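Local coordinates for beta-fructofuranosidase (Arthrobacter, PDB 3WPU), which belongs to the levansucrase/invertase family of the beta-fructosidase clan, enzymes whose core is a five-bladed beta-propeller, at residues A[110-115]-A[184-189]; A[166-171]-A[176-181]; A[350-355]-A[383-388]. All coordinates share one frame; numbering follows the deposited sequence. Where two conformers were deposited one is given.

Interaction 1: residues A[110-115]-A[184-189]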
loop_
_atom_site.group_PDB
_atom_site.type_symbol
_atom_site.label_atom_id
_atom_site.label_comp_id
_atom_site.label_asym_id
_atom_site.label_seq_id
_atom_site.Cartn_x
_atom_site.Cartn_y
_atom_site.Cartn_z
ATOM N N ARG A 110 0.999 -11.936 -14.206
ATOM C CA ARG A 110 -0.244 -11.623 -13.508
ATOM C C ARG A 110 -0.728 -10.209 -13.779
ATOM O O ARG A 110 -1.929 -9.941 -13.691
ATOM C CB ARG A 110 -0.079 -11.807 -11.993
ATOM C CG ARG A 110 0.836 -10.802 -11.265
ATOM C CD ARG A 110 1.135 -11.213 -9.808
ATOM N NE ARG A 110 2.025 -10.275 -9.113
ATOM C CZ ARG A 110 3.352 -10.255 -9.158
ATOM N NH1 ARG A 110 4.018 -11.173 -9.864
ATOM N NH2 ARG A 110 4.025 -9.321 -8.474
ATOM N N HIS A 111 0.200 -9.310 -14.099
ATOM C CA HIS A 111 -0.133 -7.883 -14.083
ATOM C C HIS A 111 -1.146 -7.504 -15.155
ATOM O O HIS A 111 -2.045 -6.703 -14.889
ATOM C CB HIS A 111 1.125 -7.053 -14.233
ATOM C CG HIS A 111 2.207 -7.474 -13.293
ATOM N ND1 HIS A 111 2.229 -7.078 -11.979
ATOM C CD2 HIS A 111 3.248 -8.325 -13.450
ATOM C CE1 HIS A 111 3.269 -7.619 -11.374
ATOM N NE2 HIS A 111 3.898 -8.391 -12.243
ATOM N N VAL A 112 -1.001 -8.055 -16.358
ATOM C CA VAL A 112 -1.922 -7.740 -17.463
ATOM C C VAL A 112 -3.227 -8.528 -17.450
ATOM O O VAL A 112 -4.082 -8.300 -18.318
ATOM C CB VAL A 112 -1.266 -7.779 -18.861
ATOM C CG1 VAL A 112 -0.168 -6.740 -18.950
ATOM C CG2 VAL A 112 -0.727 -9.165 -19.192
ATOM N N PHE A 113 -3.391 -9.401 -16.447
ATOM C CA PHE A 113 -4.601 -10.196 -16.256
ATOM C C PHE A 113 -5.174 -10.042 -14.851
ATOM O O PHE A 113 -5.965 -10.856 -14.400
ATOM C CB PHE A 113 -4.301 -11.678 -16.542
ATOM C CG PHE A 113 -3.736 -11.919 -17.904
ATOM C CD1 PHE A 113 -4.488 -11.668 -19.036
ATOM C CD2 PHE A 113 -2.446 -12.391 -18.054
ATOM C CE1 PHE A 113 -3.946 -11.849 -20.300
ATOM C CE2 PHE A 113 -1.904 -12.581 -19.315
ATOM C CZ PHE A 113 -2.663 -12.317 -20.436
ATOM N N ALA A 114 -4.843 -8.921 -14.198
ATOM C CA ALA A 114 -5.181 -8.705 -12.796
ATOM C C ALA A 114 -6.625 -8.279 -12.644
ATOM O O ALA A 114 -7.139 -7.502 -13.454
ATOM C CB ALA A 114 -4.295 -7.628 -12.206
ATOM N N LYS A 115 -7.242 -8.791 -11.586
ATOM C CA LYS A 115 -8.607 -8.425 -11.203
ATOM C C LYS A 115 -8.704 -8.272 -9.687
ATOM O O LYS A 115 -7.855 -8.746 -8.956
ATOM C CB LYS A 115 -9.579 -9.497 -11.685
ATOM C CG LYS A 115 -9.529 -9.725 -13.181
ATOM C CD LYS A 115 -10.432 -10.883 -13.569
ATOM C CE LYS A 115 -10.239 -11.225 -15.024
ATOM N NZ LYS A 115 -11.201 -12.282 -15.390
ATOM N N PHE A 184 -4.938 -1.598 -21.752
ATOM C CA PHE A 184 -3.725 -1.762 -22.517
ATOM C C PHE A 184 -4.095 -1.955 -23.975
ATOM O O PHE A 184 -5.139 -2.553 -24.277
ATOM C CB PHE A 184 -2.936 -2.998 -22.090
ATOM C CG PHE A 184 -2.514 -3.001 -20.636
ATOM C CD1 PHE A 184 -1.201 -2.722 -20.277
ATOM C CD2 PHE A 184 -3.432 -3.301 -19.627
ATOM C CE1 PHE A 184 -0.818 -2.745 -18.944
ATOM C CE2 PHE A 184 -3.040 -3.355 -18.291
ATOM C CZ PHE A 184 -1.739 -3.047 -17.958
ATOM N N TYR A 185 -3.204 -1.499 -24.855
ATOM C CA TYR A 185 -3.442 -1.538 -26.308
ATOM C C TYR A 185 -2.217 -2.114 -26.981
ATOM O O TYR A 185 -1.326 -1.386 -27.409
ATOM C CB TYR A 185 -3.787 -0.141 -26.812
ATOM C CG TYR A 185 -4.996 0.428 -26.132
ATOM C CD1 TYR A 185 -6.270 0.334 -26.708
ATOM C CD2 TYR A 185 -4.889 1.049 -24.891
ATOM C CE1 TYR A 185 -7.392 0.849 -26.070
ATOM C CE2 TYR A 185 -6.007 1.565 -24.255
ATOM C CZ TYR A 185 -7.258 1.441 -24.835
ATOM O OH TYR A 185 -8.368 1.968 -24.206
ATOM N N ARG A 186 -2.167 -3.447 -27.031
ATOM C CA ARG A 186 -0.959 -4.164 -27.432
ATOM C C ARG A 186 -1.190 -5.002 -28.683
ATOM O O ARG A 186 -2.276 -5.543 -28.880
ATOM C CB ARG A 186 -0.470 -5.054 -26.289
ATOM C CG ARG A 186 0.274 -4.266 -25.202
ATOM C CD ARG A 186 0.005 -4.747 -23.790
ATOM N NE ARG A 186 0.889 -5.806 -23.319
ATOM C CZ ARG A 186 1.703 -5.742 -22.253
ATOM N NH1 ARG A 186 1.838 -4.652 -21.512
ATOM N NH2 ARG A 186 2.417 -6.796 -21.942
ATOM N N ASN A 187 -0.160 -5.071 -29.522
ATOM C CA ASN A 187 -0.146 -5.981 -30.659
ATOM C C ASN A 187 0.080 -7.388 -30.159
ATOM O O ASN A 187 0.505 -7.590 -29.024
ATOM C CB ASN A 187 0.964 -5.613 -31.650
ATOM C CG ASN A 187 0.767 -4.249 -32.279
ATOM O OD1 ASN A 187 1.592 -3.347 -32.111
ATOM N ND2 ASN A 187 -0.324 -4.083 -32.987
ATOM N N SER A 188 -0.170 -8.360 -31.030
ATOM C CA SER A 188 -0.042 -9.771 -30.666
ATOM C C SER A 188 1.354 -10.105 -30.146
ATOM O O SER A 188 1.506 -10.987 -29.307
ATOM C CB SER A 188 -0.390 -10.669 -31.854
ATOM O OG SER A 188 -0.949 -11.885 -31.402
ATOM N N ASP A 189 2.365 -9.386 -30.629
ATOM C CA ASP A 189 3.748 -9.591 -30.188
ATOM C C ASP A 189 4.107 -8.854 -28.892
ATOM O O ASP A 189 5.273 -8.823 -28.500
ATOM C CB ASP A 189 4.731 -9.205 -31.309
ATOM C CG ASP A 189 4.683 -7.723 -31.670
ATOM O OD1 ASP A 189 4.120 -6.912 -30.899
ATOM O OD2 ASP A 189 5.217 -7.364 -32.743
#

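Interaction 2: residues A[166-171]-A[176-181]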
loop_
_atom_site.group_PDB
_atom_site.type_symbol
_atom_site.label_atom_id
_atom_site.label_comp_id
_atom_site.label_asym_id
_atom_site.label_seq_id
_atom_site.Cartn_x
_atom_site.Cartn_y
_atom_site.Cartn_z
ATOM N N SER A 166 -8.038 1.102 -2.515
ATOM C CA SER A 166 -8.473 1.111 -1.123
ATOM C C SER A 166 -10.004 0.997 -1.114
ATOM O O SER A 166 -10.644 1.069 -2.179
ATOM C CB SER A 166 -8.043 2.407 -0.426
ATOM O OG SER A 166 -8.414 3.517 -1.217
ATOM N N ALA A 167 -10.612 0.848 0.065
ATOM C CA ALA A 167 -12.060 0.631 0.146
ATOM C C ALA A 167 -12.614 1.244 1.416
ATOM O O ALA A 167 -12.159 0.920 2.508
ATOM C CB ALA A 167 -12.387 -0.850 0.086
ATOM N N ARG A 168 -13.527 2.195 1.248
ATOM C CA ARG A 168 -14.123 2.918 2.356
ATOM C C ARG A 168 -15.507 2.369 2.668
ATOM O O ARG A 168 -16.325 2.181 1.753
ATOM C CB ARG A 168 -14.211 4.401 1.991
ATOM C CG ARG A 168 -12.857 5.082 1.872
ATOM C CD ARG A 168 -12.292 5.402 3.244
ATOM N NE ARG A 168 -13.205 6.322 3.918
ATOM C CZ ARG A 168 -13.194 7.647 3.801
ATOM N NH1 ARG A 168 -12.256 8.285 3.103
ATOM N NH2 ARG A 168 -14.140 8.345 4.431
ATOM N N VAL A 169 -15.781 2.100 3.941
ATOM C CA VAL A 169 -17.069 1.515 4.325
ATOM C C VAL A 169 -17.946 2.598 4.917
ATOM O O VAL A 169 -17.442 3.514 5.518
ATOM C CB VAL A 169 -16.890 0.332 5.301
ATOM C CG1 VAL A 169 -16.267 0.754 6.618
ATOM C CG2 VAL A 169 -18.190 -0.443 5.493
ATOM N N SER A 170 -19.251 2.491 4.707
ATOM C CA SER A 170 -20.230 3.420 5.251
ATOM C C SER A 170 -21.019 2.673 6.307
ATOM O O SER A 170 -21.004 1.445 6.339
ATOM C CB SER A 170 -21.184 3.886 4.150
ATOM O OG SER A 170 -20.496 4.581 3.122
ATOM N N LYS A 171 -21.752 3.418 7.130
ATOM C CA LYS A 171 -22.528 2.833 8.229
ATOM C C LYS A 171 -23.640 1.898 7.771
ATOM O O LYS A 171 -24.063 1.053 8.540
ATOM C CB LYS A 171 -23.135 3.936 9.113
ATOM C CG LYS A 171 -22.129 4.575 10.050
ATOM C CD LYS A 171 -22.730 5.765 10.794
ATOM C CE LYS A 171 -21.705 6.387 11.731
ATOM N NZ LYS A 171 -22.226 7.577 12.471
ATOM N N LYS A 176 -17.283 2.010 -0.875
ATOM C CA LYS A 176 -16.724 2.755 -1.993
ATOM C C LYS A 176 -15.345 2.178 -2.291
ATOM O O LYS A 176 -14.386 2.370 -1.514
ATOM C CB LYS A 176 -16.622 4.236 -1.685
ATOM C CG LYS A 176 -17.937 4.954 -1.543
ATOM C CD LYS A 176 -17.660 6.423 -1.277
ATOM C CE LYS A 176 -18.901 7.297 -1.251
ATOM N NZ LYS A 176 -19.537 7.152 0.069
ATOM N N LEU A 177 -15.263 1.428 -3.377
ATOM C CA LEU A 177 -14.030 0.818 -3.807
ATOM C C LEU A 177 -13.268 1.762 -4.763
ATOM O O LEU A 177 -13.694 2.038 -5.880
ATOM C CB LEU A 177 -14.329 -0.524 -4.451
ATOM C CG LEU A 177 -13.147 -1.325 -5.006
ATOM C CD1 LEU A 177 -12.106 -1.581 -3.931
ATOM C CD2 LEU A 177 -13.647 -2.622 -5.610
ATOM N N PHE A 178 -12.185 2.334 -4.261
ATOM C CA PHE A 178 -11.284 3.156 -5.076
ATOM C C PHE A 178 -10.234 2.233 -5.660
ATOM O O PHE A 178 -9.595 1.516 -4.932
ATOM C CB PHE A 178 -10.642 4.243 -4.240
ATOM C CG PHE A 178 -11.631 5.259 -3.734
ATOM C CD1 PHE A 178 -11.995 6.348 -4.502
ATOM C CD2 PHE A 178 -12.266 5.051 -2.518
ATOM C CE1 PHE A 178 -12.931 7.272 -4.048
ATOM C CE2 PHE A 178 -13.206 5.968 -2.058
ATOM C CZ PHE A 178 -13.540 7.069 -2.835
ATOM N N PHE A 179 -10.046 2.269 -6.960
ATOM C CA PHE A 179 -9.083 1.377 -7.587
ATOM C C PHE A 179 -8.468 1.984 -8.834
ATOM O O PHE A 179 -8.785 3.088 -9.228
ATOM C CB PHE A 179 -9.728 0.012 -7.857
ATOM C CG PHE A 179 -10.769 0.021 -8.957
ATOM C CD1 PHE A 179 -10.494 -0.532 -10.206
ATOM C CD2 PHE A 179 -12.025 0.598 -8.741
ATOM C CE1 PHE A 179 -11.454 -0.524 -11.220
ATOM C CE2 PHE A 179 -12.978 0.612 -9.751
ATOM C CZ PHE A 179 -12.683 0.053 -10.982
ATOM N N THR A 180 -7.531 1.259 -9.420
ATOM C CA THR A 180 -6.877 1.685 -10.630
ATOM C C THR A 180 -7.421 0.851 -11.769
ATOM O O THR A 180 -7.240 -0.374 -11.805
ATOM C CB THR A 180 -5.350 1.565 -10.550
ATOM O OG1 THR A 180 -4.855 2.092 -9.303
ATOM C CG2 THR A 180 -4.675 2.280 -11.733
ATOM N N ASP A 181 -8.072 1.515 -12.711
ATOM C CA ASP A 181 -8.772 0.854 -13.798
ATOM C C ASP A 181 -7.901 1.051 -15.029
ATOM O O ASP A 181 -7.646 2.183 -15.407
ATOM C CB ASP A 181 -10.165 1.477 -13.962
ATOM C CG ASP A 181 -11.130 0.591 -14.779
ATOM O OD1 ASP A 181 -10.794 -0.584 -15.102
ATOM O OD2 ASP A 181 -12.245 1.050 -15.108
#

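Interaction 3: residues A[350-355]-A[383-388]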
loop_
_atom_site.group_PDB
_atom_site.type_symbol
_atom_site.label_atom_id
_atom_site.label_comp_id
_atom_site.label_asym_id
_atom_site.label_seq_id
_atom_site.Cartn_x
_atom_site.Cartn_y
_atom_site.Cartn_z
ATOM N N TYR A 350 2.706 10.696 8.669
ATOM C CA TYR A 350 3.674 9.731 8.139
ATOM C C TYR A 350 3.223 9.340 6.739
ATOM O O TYR A 350 2.099 8.863 6.560
ATOM C CB TYR A 350 3.740 8.485 9.012
ATOM C CG TYR A 350 4.468 8.707 10.310
ATOM C CD1 TYR A 350 5.845 8.500 10.411
ATOM C CD2 TYR A 350 3.800 9.208 11.429
ATOM C CE1 TYR A 350 6.527 8.734 11.600
ATOM C CE2 TYR A 350 4.484 9.432 12.628
ATOM C CZ TYR A 350 5.835 9.207 12.708
ATOM O OH TYR A 350 6.529 9.454 13.892
ATOM N N LEU A 351 4.100 9.514 5.758
ATOM C CA LEU A 351 3.810 9.077 4.419
ATOM C C LEU A 351 4.653 7.818 4.259
ATOM O O LEU A 351 5.866 7.888 4.429
ATOM C CB LEU A 351 4.225 10.134 3.401
ATOM C CG LEU A 351 4.385 9.693 1.944
ATOM C CD1 LEU A 351 3.117 9.074 1.418
ATOM C CD2 LEU A 351 4.856 10.823 1.046
ATOM N N PHE A 352 3.999 6.695 4.015
ATOM C CA PHE A 352 4.689 5.436 3.719
ATOM C C PHE A 352 4.496 5.073 2.252
ATOM O O PHE A 352 3.423 5.203 1.696
ATOM C CB PHE A 352 4.185 4.308 4.602
ATOM C CG PHE A 352 4.541 4.442 6.053
ATOM C CD1 PHE A 352 5.864 4.300 6.476
ATOM C CD2 PHE A 352 3.563 4.746 6.996
ATOM C CE1 PHE A 352 6.195 4.370 7.802
ATOM C CE2 PHE A 352 3.899 4.833 8.334
ATOM C CZ PHE A 352 5.218 4.677 8.735
ATOM N N THR A 353 5.554 4.537 1.649
ATOM C CA THR A 353 5.496 4.120 0.264
ATOM C C THR A 353 6.396 2.892 0.146
ATOM O O THR A 353 7.144 2.583 1.072
ATOM C CB THR A 353 5.890 5.288 -0.673
ATOM O OG1 THR A 353 5.627 4.955 -2.046
ATOM C CG2 THR A 353 7.348 5.681 -0.479
ATOM N N ILE A 354 6.239 2.196 -0.957
ATOM C CA ILE A 354 6.968 0.953 -1.234
ATOM C C ILE A 354 7.838 1.140 -2.463
ATOM O O ILE A 354 7.387 1.745 -3.431
ATOM C CB ILE A 354 5.953 -0.180 -1.522
ATOM C CG1 ILE A 354 4.738 -0.109 -0.555
ATOM C CG2 ILE A 354 6.662 -1.517 -1.481
ATOM C CD1 ILE A 354 5.074 -0.147 0.909
ATOM N N SER A 355 9.049 0.544 -2.480
ATOM C CA SER A 355 9.909 0.615 -3.646
ATOM C C SER A 355 10.693 -0.670 -3.823
ATOM O O SER A 355 10.925 -1.391 -2.853
ATOM C CB SER A 355 10.886 1.772 -3.536
ATOM O OG SER A 355 11.315 2.191 -4.806
ATOM N N GLN A 383 10.640 14.673 6.443
ATOM C CA GLN A 383 11.902 14.118 6.876
ATOM C C GLN A 383 11.865 12.624 6.573
ATOM O O GLN A 383 11.094 11.908 7.209
ATOM C CB GLN A 383 12.035 14.295 8.378
ATOM C CG GLN A 383 13.233 13.623 9.005
ATOM C CD GLN A 383 14.522 14.130 8.389
ATOM O OE1 GLN A 383 14.831 15.329 8.471
ATOM N NE2 GLN A 383 15.236 13.260 7.701
ATOM N N PRO A 384 12.701 12.158 5.641
ATOM C CA PRO A 384 12.779 10.697 5.487
ATOM C C PRO A 384 13.237 10.011 6.759
ATOM O O PRO A 384 14.113 10.518 7.469
ATOM C CB PRO A 384 13.816 10.533 4.378
ATOM C CG PRO A 384 13.761 11.791 3.591
ATOM C CD PRO A 384 13.581 12.835 4.679
ATOM N N LEU A 385 12.633 8.872 7.077
ATOM C CA LEU A 385 12.839 8.233 8.381
ATOM C C LEU A 385 14.217 7.601 8.516
ATOM O O LEU A 385 14.888 7.308 7.499
ATOM C CB LEU A 385 11.774 7.154 8.638
ATOM C CG LEU A 385 10.327 7.633 8.673
ATOM C CD1 LEU A 385 9.395 6.441 8.574
ATOM C CD2 LEU A 385 10.052 8.475 9.912
ATOM N N ASN A 386 14.645 7.418 9.765
ATOM C CA ASN A 386 15.853 6.641 10.101
ATOM C C ASN A 386 17.142 7.203 9.483
ATOM O O ASN A 386 17.681 6.689 8.501
ATOM C CB ASN A 386 15.603 5.154 9.772
ATOM C CG ASN A 386 14.448 4.596 10.578
ATOM O OD1 ASN A 386 13.460 4.035 10.042
ATOM N ND2 ASN A 386 14.531 4.783 11.844
ATOM N N GLY A 387 17.618 8.297 10.078
ATOM C CA GLY A 387 18.852 8.949 9.664
ATOM C C GLY A 387 18.732 9.694 8.349
ATOM O O GLY A 387 19.728 9.965 7.694
ATOM N N GLY A 388 17.516 10.035 7.939
ATOM C CA GLY A 388 17.283 10.629 6.637
ATOM C C GLY A 388 17.343 9.695 5.449
ATOM O O GLY A 388 17.330 10.143 4.303
#

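Interaction 1: residues A[110-115]-A[184-189]
V112 reaches F184 and R186 through one methyl, CG1, which meets a flat group on each. It stands over the phenyl face of F184, 4.2 Å from the ring centroid and 17° off the ring normal, which meets the definition of a CH-pi contact. The overlap is not centred: CG1 is displaced toward the rim and is closest to CE1, at 4.0 Å. CG1 also lies over a face of the R186 guanidinium, 3.9 Å from NH1 and again off centre. The two surfaces approach this methyl from directions roughly perpendicular to each other, so it sits in a corner formed by ring and guanidinium. F184 and R186 help shape that corner themselves, with F184 CD1 3.8 Å from R186 NH1.

The chi1 of V112 (-62°) divides the work of its branches, CG1 going to the 184-189 segment while CG2 lies over the ring of F113. On the other side, bends at chi2 and chi3 of R186 bring its guanidinium back toward V112. Further out, F113 N bonds R110 O at 3.2 Å, and H111 O accepts from W163 NE1. S158 OG bonds R186 N, and the backbone of F184 pairs with S158 and H159. Both loops are therefore fastened to strand 159-169 or the residue just before it; the centre of the contact lies about 22 Å from the centre of the chain.

Without a polar bond between the segments, the meeting rests on dispersion and CH-pi attraction and is only weakly directional, while the hydrogen bonds to S158, H159 and W163 hold the backbones.

Interaction 2: residues A[166-171]-A[176-181]
R168 passes its CG against the ring of F178, 4.0 Å from CE2, with guanidinium and phenyl planes 36° apart. The overlap is slanted and involves the aliphatic part of the arginine. Bends at chi2 and chi3 then turn the charged end away from the partner strand, and NH1 bonds T249 OG1. On the same face S166 OG lies 3.8 Å from F178 CB, while its own hydrogen bond goes to P247 O. K176 completes this row, its NZ forming a salt bridge with E174 near the turn.

The other face carries A167 and L177, a non-hydrogen-bonded antiparallel pair. L177 holds CG opposite its backbone N (chi1 179°), and its CD1 comes 4.1 Å from A167 CB and closer still to S166 O. Both side chains also touch W78 of strand 72-81. A167 CA also makes a CH-O contact of 3.3 Å to K176 O.

Two hydrogen-bonded pairs flank A167 and L177. R168 and K176 exchange nearly straight bonds, R168 N to K176 O being 2.9 Å and K176 N to R168 O 2.8 Å. Between S166 and F178 the bond from S166 N is nearly straight, but that from F178 N to S166 O bends to 137°. There the two carbonyl oxygens, S166 O and F178 O, stand only 3.0 Å apart, probably at some electrostatic cost.

The arrangement is an antiparallel beta hairpin of strands 159-169 and 174-184. Four backbone bonds join the two segments in register, whereas the polar side-chain ends of S166 and R168 tie the hairpin to strand 245-250 of another sheet.

Interaction 3: residues A[350-355]-A[383-388]
L385 has CG opposite its carbonyl carbon (chi1 -61°) and CD1 extended away from CA (chi2 165°), which spreads its two methyls toward the rings of Y350 and F352. Those two residues share the same chi1 orientation and, being two positions apart on strand 350-355, project their rings from the same face. Each methyl takes one ring: L385 CD2 lies 3.9 Å from Y350 CE1, and L385 CD1 is 3.9 Å from F352 CE1. CD2 meets Y350 at the ring edge, close to the ring plane, not over a face. The leucine runs at about a right angle to both aromatic side chains, its branched end dividing between them.

The backbones stay well apart, the nearest CA atoms, those of Y350 and L385, being 9.3 Å from each other, so the side chains bridge the whole gap. The phenol of Y350 has its polar partner beyond the pair, its OH bonding P464 O. Next to L385, Q383 folds back to give a nearly straight bond from NE2 to P384 O (3.0 Å, 171°), placed on a carbonyl lone pair and in the amide plane. S389 OG bonds the carbonyls of L385 and N386 within the weakly bonded helix at about 385-388. All three residues in contact are buried, and the interaction between them is apolar.

Strand 369-375 lies between the two segments in their antiparallel sheet, pairing with both 348-355 and 383-384; its V374 touches both Y350 and L385. I458 of strand 454-458, in a different sheet, packs on both aromatic residues, and M456 joins it at F352.

How the interactions relate
Following the chain from the N terminus, residues 110-115 come first, in the loop between strands 93-102 and 115-122. Interaction 1 closes after 68 intervening residues, at 184-189. Within that span, interaction 2 opens and closes across only four residues, near the turn of the hairpin whose second strand then runs on into 184. At the far end of that strand F184 meets a loop outside the hairpin, which puts the two contact centres 24 Å apart. Interaction 3 follows in series, closing a 27-residue excursion in a separate antiparallel sheet on the other side of the chain's centre. It touches neither of the others; its nearest atoms are about 11 Å from interaction 1 and about 12 Å from interaction 2.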